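Local coordinates for cell division protein FtsZ 1 (Methanocaldococcus jannaschii, PDB 2VAP) that binds GTP, probably hydrolyses it, and probably polymerises into the contractile Z ring at the future site of cell division, at residues L30-L33 with Q34-K37; E178-K181 with Q182-T186; G221-E224 with L225-D229; D238-A241 with V242-G246. One frame throughout, in Å; residues are numbered along the deposited sequence.

All four contacts illustrate how a helix gives way to the following chain, and their chemistry changes with depth. Contact 1, at the surface end of helix 24-34, relies on a threonine hydroxyl and methyl. Contact 2, also largely at the surface, leads helix 167-181 of the GTPase domain toward strand 186-191 through a carbonyl met by a histidine amide, and a water. Contact 3, the buried one, ends helix 204-227 with a carbonyl shared by two amides and a water between Glu224 and Lys228. Contact 4, partly buried, ends helix 236-243 with an apolar Val239-Met243 pair beside Lys240 and Asn244. Ile226 packs on Val239, and Thr186 OG1, 2.6 Å from Met243 O, probably hydrogen-bonds contact 2 to contact 4.

Contact 1 of 4, residues L30-L33 with Q34-K37; sequences LEYL and QQTK
Leu30-Leu33 lie near the end of helix 24-34, which runs on to Gln34, and Gln34-Lys37 form a type I beta turn. The helical bond from Gln34 N to Leu30 O measures 3.0 Å, whereas Gln35 N makes only weak bonds, to the carbonyls of Glu31 and Tyr32. Three-residue steps begin with the second of these and continue with Thr36 N to Leu33 O, an oxygen that takes two donors from one residue. Thr36 N stands 3.2 Å from Leu33 O, above the carbonyl plane. The hydroxyl Thr36 OG1 donates to Leu33 O at 2.6 Å, tilted 24° from the plane and on the same face as the amide. A chi1 of 67° sets OG1 between the backbone N and the carbonyl carbon of Thr36, leaving CG2 directed toward Tyr32. Thr36 CG2 lies over one face of the Tyr32 ring, offset toward the rim and 4.2 Å from its centroid, a CH-pi contact. Thr36, buried among exposed neighbours, pairs through its backbone with Phe236 and packs on Asp235, tying this helix end to the start of helix 236-243. Both threonine branches are engaged, the hydroxyl satisfying a helix-end carbonyl, which is consistent with holding the methyl over the ring.

Contact 2 of 4, residues E178-K181 with Q182-T186; sequences ERLK and QHTDT
Leu180 O receives the backbone N of His183 at 2.9 Å, from above the carbonyl plane. The hydroxyl Thr184 OG1 stands 3.1 Å from Leu180 O as a possible second donor, although its proton has another acceptor within reach. With chi1 at 53°, OG1 sits between the backbone N and carbonyl carbon of Thr184, and CG2 also touches Leu180 O. One residue earlier, Arg179 O accepts only a weak bond from Gln182 N, and His183 CD2 lies 3.3 Å from Arg179 O. This is the end of helix 167-181 in the Rossmann-like GTPase domain, where the chain turns back into strand 186-191 of the parallel sheet; Leu180 packs against Val158 and Leu187 of that sheet. Water 1 lies 2.8 Å from Lys181 O and 2.9 Å from Thr184 O, placed to bridge them, though with more acceptors in reach than protons. At the outer side, Lys181 bends at chi3 (80°), bringing NZ to 3.3 Å from Glu178 OE1 in a salt bridge whose hydrogen bond is weak; Lys181 also makes a cation-pi contact with Phe346. Arg179 NH2 is satisfied elsewhere, donating to Thr137 O in helix 135-149.

Contact 3 of 4, residues G221-E224 with L225-D229; sequences GLVE and LITKD
Val223 O is gripped by two backbone amides, each 3.0 Å away: Thr227 N lies in the carbonyl plane, while Ile226 N stands above it, 49° out. One carbonyl therefore serves both the regular four-residue bond and a tighter three-residue one, as the helix nears its end. In Thr227 a chi1 of 64° places the hydroxyl over the preceding turn, with OG1 3.4 Å from Glu224 CA, and CG2 beside Val223 CG1. The hydroxyl OG1 is hydrogen-bonded to the carbonyl of Glu62.

These residues close helix 204-227, the long helix that connects the GTPase domain to the C-terminal domain in the FtsZ and tubulin fold, and its flanks fit that place. Val223 and Ile226 pack on strands 40-45 and 124-130 of the parallel sheet, whereas Leu225 rests on Leu286 and His288 of the mixed sheet.

Lys228, the first residue to leave helical geometry, still gives its N to Glu224 O at 3.0 Å. Its extended side chain crosses that of Glu224, so that CD comes 3.6 Å from Glu224 OE1. The charges themselves stay beyond salt-bridge range, with NZ 4.1 Å from OE1, and water 2 lies between them, accepting from Lys228 NZ and within donating distance of Glu224 OE1, one of more acceptors than it has protons. Each end has a further partner: Glu224 OE2 accepts from the backbone N of Glu62, and Lys228 NZ donates to Ile323 O.

Contact 4 of 4, residues D238-A241 with V242-G246; sequences DVKA and VMNNG
Met243 carries CG anti to its carbonyl carbon (chi1 -57°), and Val239 carries CG1 anti to its own backbone N (chi1 169°); together these torsions lay the two side chains side by side, pointing the same way. The sulfur makes the nearest approach, with Met243 SD 3.7 Å from Val239 CG1, and the thioether then turns at chi3 (86°), so the terminal methyl leads away from the helical turn. In the backbone of the same turn, Met243 N donates to Val239 O at 2.9 Å, almost in line with the carbonyl bond. Val242 N is held less firmly, with weak bonds to the carbonyls of Asp238 and Val239.

On the next flank Lys240 stretches out fully and its aliphatic part meets the amide of Asn244. CG of Lys240 lies 3.4 Å from both Asn244 OD1 and Asn244 ND2, so the lysine chain passes across the amide group. The backbone bond from Asn244 N to Lys240 O, at 2.8 Å, holds the asparagine at this spot. Water 3 gathers the polar groups of the turn beyond: it donates to Ala241 O at 2.8 Å, weakly to Val242 O, and accepts from Asn245 N at 2.9 Å.

Val242 and Met243 carry the helix into the protein, Val242 onto Thr316 and Ile318 and both onto Leu286, while Met243 also reaches Leu153 and Val155 of the parallel sheet. It is an amphipathic helix end, one face packed between the sheets of the GTPase and C-terminal domains, as suits the junction of the two-domain FtsZ fold.

Contact 1 of 4, residues L30-L33 with Q34-K37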
ATOM      1  N   LEU A  30      13.089 -25.346  -9.086  1.00 20.50           N
ATOM      2  CA  LEU A  30      13.588 -24.151  -8.401  1.00 18.33           C
ATOM      3  C   LEU A  30      13.659 -22.943  -9.333  1.00 20.81           C
ATOM      4  O   LEU A  30      13.369 -21.818  -8.920  1.00 20.53           O
ATOM      5  CB  LEU A  30      14.961 -24.413  -7.773  1.00 29.46           C
ATOM      6  CG  LEU A  30      15.012 -25.226  -6.477  1.00 30.54           C
ATOM      7  CD1 LEU A  30      16.435 -25.664  -6.180  1.00 31.15           C
ATOM      8  CD2 LEU A  30      14.440 -24.438  -5.306  1.00 46.61           C
ATOM      9  N   GLU A  31      14.045 -23.189 -10.586  1.00 19.27           N
ATOM     10  CA  GLU A  31      14.104 -22.146 -11.609  1.00 18.03           C
ATOM     11  C   GLU A  31      12.725 -21.556 -11.904  1.00 20.58           C
ATOM     12  O   GLU A  31      12.593 -20.342 -12.074  1.00 23.18           O
ATOM     13  CB  GLU A  31      14.740 -22.678 -12.896  1.00 23.88           C
ATOM     14  CG  GLU A  31      16.261 -22.774 -12.850  1.00 30.73           C
ATOM     15  CD  GLU A  31      16.858 -23.369 -14.117  1.00220.48           C
ATOM     16  OE1 GLU A  31      17.775 -24.208 -14.001  1.00 61.85           O
ATOM     17  OE2 GLU A  31      16.413 -23.000 -15.226  1.00 63.08           O
ATOM     18  N   TYR A  32      11.708 -22.415 -11.963  1.00 19.30           N
ATOM     19  CA  TYR A  32      10.332 -21.956 -12.158  1.00 15.63           C
ATOM     20  C   TYR A  32       9.861 -21.082 -10.996  1.00 16.60           C
ATOM     21  O   TYR A  32       9.273 -20.021 -11.210  1.00 19.59           O
ATOM     22  CB  TYR A  32       9.359 -23.128 -12.368  1.00 18.98           C
ATOM     23  CG  TYR A  32       7.911 -22.739 -12.134  1.00 15.15           C
ATOM     24  CD1 TYR A  32       7.252 -21.870 -13.007  1.00 22.41           C
ATOM     25  CD2 TYR A  32       7.209 -23.214 -11.025  1.00 18.21           C
ATOM     26  CE1 TYR A  32       5.934 -21.490 -12.785  1.00 19.44           C
ATOM     27  CE2 TYR A  32       5.885 -22.842 -10.798  1.00 20.45           C
ATOM     28  CZ  TYR A  32       5.256 -21.981 -11.684  1.00 18.43           C
ATOM     29  OH  TYR A  32       3.951 -21.604 -11.474  1.00 20.96           O
ATOM     30  N   LEU A  33      10.119 -21.533  -9.770  1.00 17.74           N
ATOM     31  CA  LEU A  33       9.687 -20.805  -8.579  1.00 18.55           C
ATOM     32  C   LEU A  33      10.382 -19.452  -8.442  1.00 17.46           C
ATOM     33  O   LEU A  33       9.775 -18.483  -7.985  1.00 19.84           O
ATOM     34  CB  LEU A  33       9.892 -21.649  -7.318  1.00 18.57           C
ATOM     35  CG  LEU A  33       9.106 -22.961  -7.233  1.00 20.25           C
ATOM     36  CD1 LEU A  33       9.697 -23.840  -6.159  1.00 25.61           C
ATOM     37  CD2 LEU A  33       7.622 -22.731  -6.985  1.00 25.85           C
ATOM     38  N   GLN A  34      11.649 -19.394  -8.852  1.00 22.17           N
ATOM     39  CA  GLN A  34      12.426 -18.153  -8.835  1.00 25.13           C
ATOM     40  C   GLN A  34      11.846 -17.074  -9.751  1.00 21.25           C
ATOM     41  O   GLN A  34      11.868 -15.892  -9.408  1.00 24.21           O
ATOM     42  CB  GLN A  34      13.891 -18.420  -9.197  1.00 25.63           C
ATOM     43  CG  GLN A  34      14.745 -18.901  -8.031  1.00 75.46           C
ATOM     44  CD  GLN A  34      16.193 -19.155  -8.418  1.00225.44           C
ATOM     45  OE1 GLN A  34      16.775 -18.428  -9.225  1.00295.61           O
ATOM     46  NE2 GLN A  34      16.785 -20.191  -7.833  1.00 75.12           N
ATOM     47  N   GLN A  35      11.327 -17.481 -10.909  1.00 20.82           N
ATOM     48  CA  GLN A  35      10.765 -16.523 -11.869  1.00 26.08           C
ATOM     49  C   GLN A  35       9.336 -16.075 -11.527  1.00 19.86           C
ATOM     50  O   GLN A  35       8.766 -15.228 -12.219  1.00 23.95           O
ATOM     51  CB  GLN A  35      10.882 -17.032 -13.320  1.00 37.59           C
ATOM     52  CG  GLN A  35      10.106 -18.306 -13.652  1.00 30.60           C
ATOM     53  CD  GLN A  35       8.652 -18.050 -14.011  1.00500.00           C
ATOM     54  OE1 GLN A  35       7.744 -18.628 -13.415  1.00 35.04           O
ATOM     55  NE2 GLN A  35       8.423 -17.178 -14.989  1.00 40.20           N
ATOM     56  N   THR A  36       8.770 -16.643 -10.461  1.00 16.61           N
ATOM     57  CA  THR A  36       7.484 -16.183  -9.929  1.00 14.35           C
ATOM     58  C   THR A  36       7.694 -15.087  -8.885  1.00 20.04           C
ATOM     59  O   THR A  36       6.738 -14.442  -8.450  1.00 17.67           O
ATOM     60  CB  THR A  36       6.643 -17.326  -9.300  1.00 17.61           C
ATOM     61  OG1 THR A  36       7.287 -17.814  -8.115  1.00 17.09           O
ATOM     62  CG2 THR A  36       6.432 -18.469 -10.286  1.00 17.31           C
ATOM     63  N   LYS A  37       8.951 -14.892  -8.489  1.00 17.59           N
ATOM     64  CA  LYS A  37       9.319 -13.891  -7.491  1.00 16.99           C
ATOM     65  C   LYS A  37       9.562 -12.525  -8.131  1.00 18.12           C
ATOM     66  O   LYS A  37       9.616 -12.399  -9.357  1.00 23.64           O
ATOM     67  CB  LYS A  37      10.567 -14.334  -6.718  1.00 18.55           C
ATOM     68  CG  LYS A  37      10.393 -15.607  -5.902  1.00 21.83           C
ATOM     69  CD  LYS A  37      11.673 -15.963  -5.162  1.00 30.12           C
ATOM     70  CE  LYS A  37      11.515 -17.250  -4.370  1.00 36.62           C
ATOM     71  NZ  LYS A  37      12.751 -17.587  -3.611  1.00 67.01           N
TER

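Contact 2 of 4, residues E178-K181 with Q182-T186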
ATOM      1  N   GLU A 178      -3.650  13.783  -7.836  1.00 15.75           N
ATOM      2  CA  GLU A 178      -3.760  13.985  -9.281  1.00 16.27           C
ATOM      3  C   GLU A 178      -2.412  13.780  -9.978  1.00 19.17           C
ATOM      4  O   GLU A 178      -2.350  13.185 -11.057  1.00 23.24           O
ATOM      5  CB  GLU A 178      -4.323  15.380  -9.586  1.00 21.50           C
ATOM      6  CG  GLU A 178      -4.626  15.651 -11.064  1.00 32.01           C
ATOM      7  CD  GLU A 178      -5.761  14.800 -11.616  1.00 51.61           C
ATOM      8  OE1 GLU A 178      -5.651  14.347 -12.774  1.00 64.14           O
ATOM      9  OE2 GLU A 178      -6.761  14.583 -10.897  1.00 63.47           O
ATOM     10  N   ARG A 179      -1.341  14.268  -9.353  1.00 15.93           N
ATOM     11  CA  ARG A 179       0.015  14.102  -9.886  1.00 13.43           C
ATOM     12  C   ARG A 179       0.484  12.647  -9.821  1.00 18.99           C
ATOM     13  O   ARG A 179       1.159  12.169 -10.736  1.00 19.14           O
ATOM     14  CB  ARG A 179       1.010  15.015  -9.162  1.00 16.88           C
ATOM     15  CG  ARG A 179       0.778  16.507  -9.388  1.00 19.37           C
ATOM     16  CD  ARG A 179       1.966  17.347  -8.929  1.00 30.76           C
ATOM     17  NE  ARG A 179       2.313  17.126  -7.524  1.00 44.50           N
ATOM     18  CZ  ARG A 179       1.778  17.781  -6.497  1.00400.97           C
ATOM     19  NH1 ARG A 179       0.855  18.714  -6.694  1.00 30.87           N
ATOM     20  NH2 ARG A 179       2.169  17.498  -5.262  1.00 35.55           N
ATOM     21  N   LEU A 180       0.123  11.954  -8.740  1.00 19.75           N
ATOM     22  CA  LEU A 180       0.434  10.530  -8.580  1.00 19.80           C
ATOM     23  C   LEU A 180      -0.239   9.673  -9.647  1.00 26.78           C
ATOM     24  O   LEU A 180       0.377   8.752 -10.188  1.00 21.57           O
ATOM     25  CB  LEU A 180       0.027  10.030  -7.188  1.00 19.70           C
ATOM     26  CG  LEU A 180       1.032  10.102  -6.035  1.00 30.72           C
ATOM     27  CD1 LEU A 180       0.343   9.752  -4.725  1.00 17.56           C
ATOM     28  CD2 LEU A 180       2.228   9.184  -6.273  1.00 15.05           C
ATOM     29  N   LYS A 181      -1.499   9.991  -9.944  1.00 16.59           N
ATOM     30  CA  LYS A 181      -2.302   9.271 -10.936  1.00 18.07           C
ATOM     31  C   LYS A 181      -1.630   9.229 -12.313  1.00 22.83           C
ATOM     32  O   LYS A 181      -1.815   8.277 -13.074  1.00 20.90           O
ATOM     33  CB  LYS A 181      -3.690   9.911 -11.043  1.00 20.95           C
ATOM     34  CG  LYS A 181      -4.720   9.091 -11.815  1.00 57.58           C
ATOM     35  CD  LYS A 181      -6.067   9.801 -11.897  1.00 78.85           C
ATOM     36  CE  LYS A 181      -6.081  10.878 -12.976  1.00 50.72           C
ATOM     37  NZ  LYS A 181      -7.405  11.553 -13.067  1.00 69.46           N
ATOM     38  N   GLN A 182      -0.844  10.260 -12.614  1.00 18.86           N
ATOM     39  CA  GLN A 182      -0.140  10.362 -13.891  1.00 17.12           C
ATOM     40  C   GLN A 182       1.060   9.417 -13.984  1.00 17.45           C
ATOM     41  O   GLN A 182       1.545   9.132 -15.083  1.00 22.83           O
ATOM     42  CB  GLN A 182       0.314  11.808 -14.140  1.00 22.41           C
ATOM     43  CG  GLN A 182      -0.810  12.846 -14.153  1.00 28.41           C
ATOM     44  CD  GLN A 182      -1.761  12.692 -15.331  1.00280.64           C
ATOM     45  OE1 GLN A 182      -1.343  12.398 -16.453  1.00 65.89           O
ATOM     46  NE2 GLN A 182      -3.048  12.900 -15.080  1.00 71.28           N
ATOM     47  N   HIS A 183       1.532   8.930 -12.835  1.00 14.29           N
ATOM     48  CA  HIS A 183       2.765   8.141 -12.773  1.00 16.35           C
ATOM     49  C   HIS A 183       2.637   6.833 -11.984  1.00 22.19           C
ATOM     50  O   HIS A 183       3.641   6.283 -11.523  1.00 36.81           O
ATOM     51  CB  HIS A 183       3.906   8.983 -12.186  1.00 19.68           C
ATOM     52  CG  HIS A 183       4.143  10.274 -12.907  1.00 21.87           C
ATOM     53  ND1 HIS A 183       4.760  10.337 -14.137  1.00 19.38           N
ATOM     54  CD2 HIS A 183       3.848  11.552 -12.568  1.00 27.20           C
ATOM     55  CE1 HIS A 183       4.833  11.597 -14.527  1.00 26.49           C
ATOM     56  NE2 HIS A 183       4.287  12.354 -13.592  1.00 25.97           N
ATOM     57  N   THR A 184       1.412   6.339 -11.825  1.00 11.61           N
ATOM     58  CA  THR A 184       1.192   5.058 -11.148  1.00 11.61           C
ATOM     59  C   THR A 184       0.456   4.063 -12.036  1.00 10.70           C
ATOM     60  O   THR A 184      -0.298   4.449 -12.931  1.00 14.64           O
ATOM     61  CB  THR A 184       0.406   5.214  -9.822  1.00 12.36           C
ATOM     62  OG1 THR A 184      -0.808   5.939 -10.060  1.00 14.06           O
ATOM     63  CG2 THR A 184       1.245   5.933  -8.769  1.00 15.83           C
ATOM     64  N   ASP A 185       0.696   2.780 -11.777  1.00  9.57           N
ATOM     65  CA  ASP A 185      -0.035   1.697 -12.424  1.00 10.50           C
ATOM     66  C   ASP A 185      -1.288   1.366 -11.614  1.00 15.51           C
ATOM     67  O   ASP A 185      -2.362   1.145 -12.176  1.00 13.14           O
ATOM     68  CB  ASP A 185       0.868   0.471 -12.582  1.00 11.73           C
ATOM     69  CG  ASP A 185       2.039   0.728 -13.519  1.00 15.58           C
ATOM     70  OD1 ASP A 185       1.819   1.307 -14.605  1.00 18.39           O
ATOM     71  OD2 ASP A 185       3.177   0.353 -13.170  1.00 14.18           O
ATOM     72  N   THR A 186      -1.130   1.335 -10.292  1.00 12.41           N
ATOM     73  CA  THR A 186      -2.252   1.258  -9.359  1.00 10.34           C
ATOM     74  C   THR A 186      -2.043   2.299  -8.265  1.00 11.61           C
ATOM     75  O   THR A 186      -0.947   2.419  -7.708  1.00 12.50           O
ATOM     76  CB  THR A 186      -2.395  -0.152  -8.739  1.00 11.77           C
ATOM     77  OG1 THR A 186      -2.617  -1.110  -9.777  1.00 12.47           O
ATOM     78  CG2 THR A 186      -3.570  -0.211  -7.764  1.00 14.07           C
TER
HETATM   79  O   HOH W   1      -2.893   5.707 -13.471  1.00 38.34           O

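Contact 3 of 4, residues G221-E224 with L225-D229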
ATOM      1  N   GLY A 221       0.572  -6.219   3.737  1.00 13.65           N
ATOM      2  CA  GLY A 221      -0.371  -7.190   3.182  1.00 15.71           C
ATOM      3  C   GLY A 221      -0.241  -7.390   1.681  1.00 14.20           C
ATOM      4  O   GLY A 221      -0.334  -8.517   1.192  1.00 13.02           O
ATOM      5  N   LEU A 222      -0.028  -6.299   0.949  1.00 10.21           N
ATOM      6  CA  LEU A 222       0.154  -6.375  -0.501  1.00  9.76           C
ATOM      7  C   LEU A 222       1.507  -6.972  -0.886  1.00 10.03           C
ATOM      8  O   LEU A 222       1.581  -7.812  -1.786  1.00 13.30           O
ATOM      9  CB  LEU A 222      -0.034  -5.003  -1.158  1.00 10.25           C
ATOM     10  CG  LEU A 222      -1.472  -4.565  -1.449  1.00 13.41           C
ATOM     11  CD1 LEU A 222      -1.531  -3.069  -1.712  1.00 13.35           C
ATOM     12  CD2 LEU A 222      -2.063  -5.342  -2.622  1.00 17.44           C
ATOM     13  N   VAL A 223       2.564  -6.538  -0.202  1.00 10.97           N
ATOM     14  CA  VAL A 223       3.916  -7.046  -0.443  1.00  8.40           C
ATOM     15  C   VAL A 223       3.999  -8.546  -0.149  1.00  8.08           C
ATOM     16  O   VAL A 223       4.454  -9.326  -0.988  1.00  9.91           O
ATOM     17  CB  VAL A 223       4.982  -6.286   0.399  1.00  9.11           C
ATOM     18  CG1 VAL A 223       6.339  -6.988   0.334  1.00 10.93           C
ATOM     19  CG2 VAL A 223       5.114  -4.848  -0.072  1.00  9.47           C
ATOM     20  N   GLU A 224       3.538  -8.937   1.037  1.00 10.17           N
ATOM     21  CA  GLU A 224       3.686 -10.317   1.506  1.00 10.98           C
ATOM     22  C   GLU A 224       2.733 -11.306   0.829  1.00 12.22           C
ATOM     23  O   GLU A 224       2.943 -12.522   0.890  1.00 12.64           O
ATOM     24  CB  GLU A 224       3.609 -10.385   3.036  1.00 12.00           C
ATOM     25  CG  GLU A 224       4.797  -9.691   3.714  1.00 12.48           C
ATOM     26  CD  GLU A 224       4.867  -9.901   5.216  1.00 17.48           C
ATOM     27  OE1 GLU A 224       3.844 -10.257   5.838  1.00 17.07           O
ATOM     28  OE2 GLU A 224       5.963  -9.692   5.782  1.00 16.34           O
ATOM     29  N   LEU A 225       1.705 -10.780   0.164  1.00 13.55           N
ATOM     30  CA  LEU A 225       0.877 -11.583  -0.734  1.00 10.56           C
ATOM     31  C   LEU A 225       1.763 -12.243  -1.796  1.00 10.87           C
ATOM     32  O   LEU A 225       1.523 -13.383  -2.198  1.00 16.01           O
ATOM     33  CB  LEU A 225      -0.200 -10.709  -1.390  1.00 15.02           C
ATOM     34  CG  LEU A 225      -1.216 -11.349  -2.340  1.00 13.59           C
ATOM     35  CD1 LEU A 225      -2.165 -12.278  -1.596  1.00 17.85           C
ATOM     36  CD2 LEU A 225      -1.996 -10.271  -3.070  1.00 16.90           C
ATOM     37  N   ILE A 226       2.798 -11.517  -2.221  1.00 12.06           N
ATOM     38  CA  ILE A 226       3.765 -12.001  -3.205  1.00 11.50           C
ATOM     39  C   ILE A 226       4.951 -12.720  -2.549  1.00 11.63           C
ATOM     40  O   ILE A 226       5.344 -13.803  -2.988  1.00 15.30           O
ATOM     41  CB  ILE A 226       4.299 -10.838  -4.090  1.00 15.41           C
ATOM     42  CG1 ILE A 226       3.137 -10.032  -4.686  1.00 17.14           C
ATOM     43  CG2 ILE A 226       5.225 -11.365  -5.190  1.00 20.49           C
ATOM     44  CD1 ILE A 226       3.520  -8.650  -5.186  1.00 23.43           C
ATOM     45  N   THR A 227       5.502 -12.123  -1.491  1.00 12.07           N
ATOM     46  CA  THR A 227       6.819 -12.523  -0.969  1.00 13.04           C
ATOM     47  C   THR A 227       6.819 -13.584   0.132  1.00 10.81           C
ATOM     48  O   THR A 227       7.776 -14.351   0.249  1.00 15.89           O
ATOM     49  CB  THR A 227       7.616 -11.307  -0.440  1.00 12.49           C
ATOM     50  OG1 THR A 227       6.933 -10.733   0.681  1.00 11.22           O
ATOM     51  CG2 THR A 227       7.794 -10.253  -1.525  1.00 10.93           C
ATOM     52  N   LYS A 228       5.767 -13.611   0.945  1.00  9.29           N
ATOM     53  CA  LYS A 228       5.736 -14.472   2.128  1.00 11.52           C
ATOM     54  C   LYS A 228       5.361 -15.911   1.787  1.00 13.84           C
ATOM     55  O   LYS A 228       4.583 -16.161   0.864  1.00 13.91           O
ATOM     56  CB  LYS A 228       4.775 -13.899   3.178  1.00 12.00           C
ATOM     57  CG  LYS A 228       4.842 -14.566   4.547  1.00 11.41           C
ATOM     58  CD  LYS A 228       3.979 -13.832   5.559  1.00 16.18           C
ATOM     59  CE  LYS A 228       4.013 -14.520   6.915  1.00 20.84           C
ATOM     60  NZ  LYS A 228       3.312 -13.722   7.958  1.00 19.96           N
ATOM     61  N   ASP A 229       5.934 -16.851   2.536  1.00 11.42           N
ATOM     62  CA  ASP A 229       5.545 -18.253   2.455  1.00 12.22           C
ATOM     63  C   ASP A 229       4.070 -18.368   2.822  1.00 11.59           C
ATOM     64  O   ASP A 229       3.626 -17.790   3.814  1.00 13.12           O
ATOM     65  CB  ASP A 229       6.384 -19.094   3.415  1.00 16.31           C
ATOM     66  CG  ASP A 229       6.110 -20.575   3.281  1.00 15.90           C
ATOM     67  OD1 ASP A 229       5.354 -21.121   4.114  1.00 17.90           O
ATOM     68  OD2 ASP A 229       6.640 -21.193   2.337  1.00 16.06           O
TER
HETATM   69  O   HOH W   2       5.261 -11.494   8.134  1.00 38.16           O

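Contact 4 of 4, residues D238-A241 with V242-G246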
ATOM      1  N   ASP A 238       0.789 -12.801 -12.082  1.00 16.03           N
ATOM      2  CA  ASP A 238      -0.643 -12.667 -11.812  1.00 11.95           C
ATOM      3  C   ASP A 238      -0.981 -11.354 -11.106  1.00 15.14           C
ATOM      4  O   ASP A 238      -2.027 -10.756 -11.370  1.00 17.49           O
ATOM      5  CB  ASP A 238      -1.154 -13.863 -11.001  1.00 13.77           C
ATOM      6  CG  ASP A 238      -1.145 -15.160 -11.799  1.00 23.70           C
ATOM      7  OD1 ASP A 238      -1.261 -15.110 -13.043  1.00 32.18           O
ATOM      8  OD2 ASP A 238      -1.026 -16.236 -11.179  1.00 20.28           O
ATOM      9  N   VAL A 239      -0.098 -10.915 -10.211  1.00 15.33           N
ATOM     10  CA  VAL A 239      -0.234  -9.612  -9.556  1.00 14.38           C
ATOM     11  C   VAL A 239      -0.106  -8.497 -10.594  1.00 15.50           C
ATOM     12  O   VAL A 239      -0.911  -7.563 -10.616  1.00 16.79           O
ATOM     13  CB  VAL A 239       0.807  -9.426  -8.420  1.00 18.32           C
ATOM     14  CG1 VAL A 239       0.845  -7.979  -7.930  1.00 22.12           C
ATOM     15  CG2 VAL A 239       0.501 -10.361  -7.266  1.00 19.12           C
ATOM     16  N   LYS A 240       0.896  -8.621 -11.463  1.00 16.90           N
ATOM     17  CA  LYS A 240       1.138  -7.655 -12.533  1.00 17.39           C
ATOM     18  C   LYS A 240      -0.062  -7.542 -13.478  1.00 20.04           C
ATOM     19  O   LYS A 240      -0.400  -6.447 -13.922  1.00 19.61           O
ATOM     20  CB  LYS A 240       2.403  -8.029 -13.313  1.00 22.71           C
ATOM     21  CG  LYS A 240       3.099  -6.853 -13.976  1.00 29.41           C
ATOM     22  CD  LYS A 240       4.379  -7.286 -14.671  1.00 31.87           C
ATOM     23  CE  LYS A 240       5.076  -6.102 -15.326  1.00 58.22           C
ATOM     24  NZ  LYS A 240       6.334  -6.508 -16.011  1.00106.14           N
ATOM     25  N   ALA A 241      -0.707  -8.674 -13.760  1.00 18.54           N
ATOM     26  CA  ALA A 241      -1.881  -8.720 -14.638  1.00 25.22           C
ATOM     27  C   ALA A 241      -3.045  -7.866 -14.125  1.00 24.74           C
ATOM     28  O   ALA A 241      -3.773  -7.263 -14.915  1.00 26.96           O
ATOM     29  CB  ALA A 241      -2.329 -10.161 -14.851  1.00 27.14           C
ATOM     30  N   VAL A 242      -3.207  -7.821 -12.804  1.00 16.18           N
ATOM     31  CA  VAL A 242      -4.263  -7.030 -12.169  1.00 13.24           C
ATOM     32  C   VAL A 242      -3.816  -5.588 -11.915  1.00 18.19           C
ATOM     33  O   VAL A 242      -4.597  -4.649 -12.096  1.00 20.24           O
ATOM     34  CB  VAL A 242      -4.748  -7.691 -10.847  1.00 19.04           C
ATOM     35  CG1 VAL A 242      -5.642  -6.750 -10.042  1.00 27.10           C
ATOM     36  CG2 VAL A 242      -5.487  -8.984 -11.146  1.00 27.03           C
ATOM     37  N   MET A 243      -2.558  -5.415 -11.516  1.00 11.34           N
ATOM     38  CA  MET A 243      -2.073  -4.111 -11.057  1.00 12.55           C
ATOM     39  C   MET A 243      -1.474  -3.203 -12.139  1.00 11.54           C
ATOM     40  O   MET A 243      -1.348  -1.995 -11.924  1.00 12.35           O
ATOM     41  CB  MET A 243      -1.106  -4.272  -9.875  1.00 11.79           C
ATOM     42  CG  MET A 243      -1.710  -5.018  -8.688  1.00 14.67           C
ATOM     43  SD  MET A 243      -0.843  -4.743  -7.133  1.00 17.23           S
ATOM     44  CE  MET A 243      -1.636  -3.244  -6.562  1.00 16.69           C
ATOM     45  N   ASN A 244      -1.112  -3.778 -13.289  1.00 12.92           N
ATOM     46  CA  ASN A 244      -0.561  -3.007 -14.417  1.00 13.23           C
ATOM     47  C   ASN A 244      -1.434  -1.829 -14.838  1.00 16.76           C
ATOM     48  O   ASN A 244      -0.931  -0.736 -15.107  1.00 18.35           O
ATOM     49  CB  ASN A 244      -0.303  -3.907 -15.633  1.00 18.86           C
ATOM     50  CG  ASN A 244       1.141  -4.375 -15.728  1.00 54.93           C
ATOM     51  OD1 ASN A 244       2.037  -3.825 -15.086  1.00 63.93           O
ATOM     52  ND2 ASN A 244       1.372  -5.395 -16.548  1.00 68.26           N
ATOM     53  N   ASN A 245      -2.740  -2.072 -14.907  1.00 15.56           N
ATOM     54  CA  ASN A 245      -3.718  -1.031 -15.203  1.00 23.95           C
ATOM     55  C   ASN A 245      -4.823  -1.016 -14.148  1.00 23.75           C
ATOM     56  O   ASN A 245      -6.013  -0.964 -14.469  1.00 23.62           O
ATOM     57  CB  ASN A 245      -4.291  -1.215 -16.614  1.00 22.08           C
ATOM     58  CG  ASN A 245      -3.251  -0.998 -17.702  1.00 26.35           C
ATOM     59  OD1 ASN A 245      -2.984  -1.891 -18.506  1.00 58.43           O
ATOM     60  ND2 ASN A 245      -2.655   0.192 -17.729  1.00 31.05           N
ATOM     61  N   GLY A 246      -4.407  -1.061 -12.884  1.00 17.89           N
ATOM     62  CA  GLY A 246      -5.329  -1.086 -11.749  1.00 16.11           C
ATOM     63  C   GLY A 246      -6.051   0.225 -11.504  1.00 17.80           C
ATOM     64  O   GLY A 246      -7.088   0.250 -10.837  1.00 20.64           O
TER
HETATM   65  O   HOH W   3      -4.304  -4.520 -15.199  1.00 29.20           O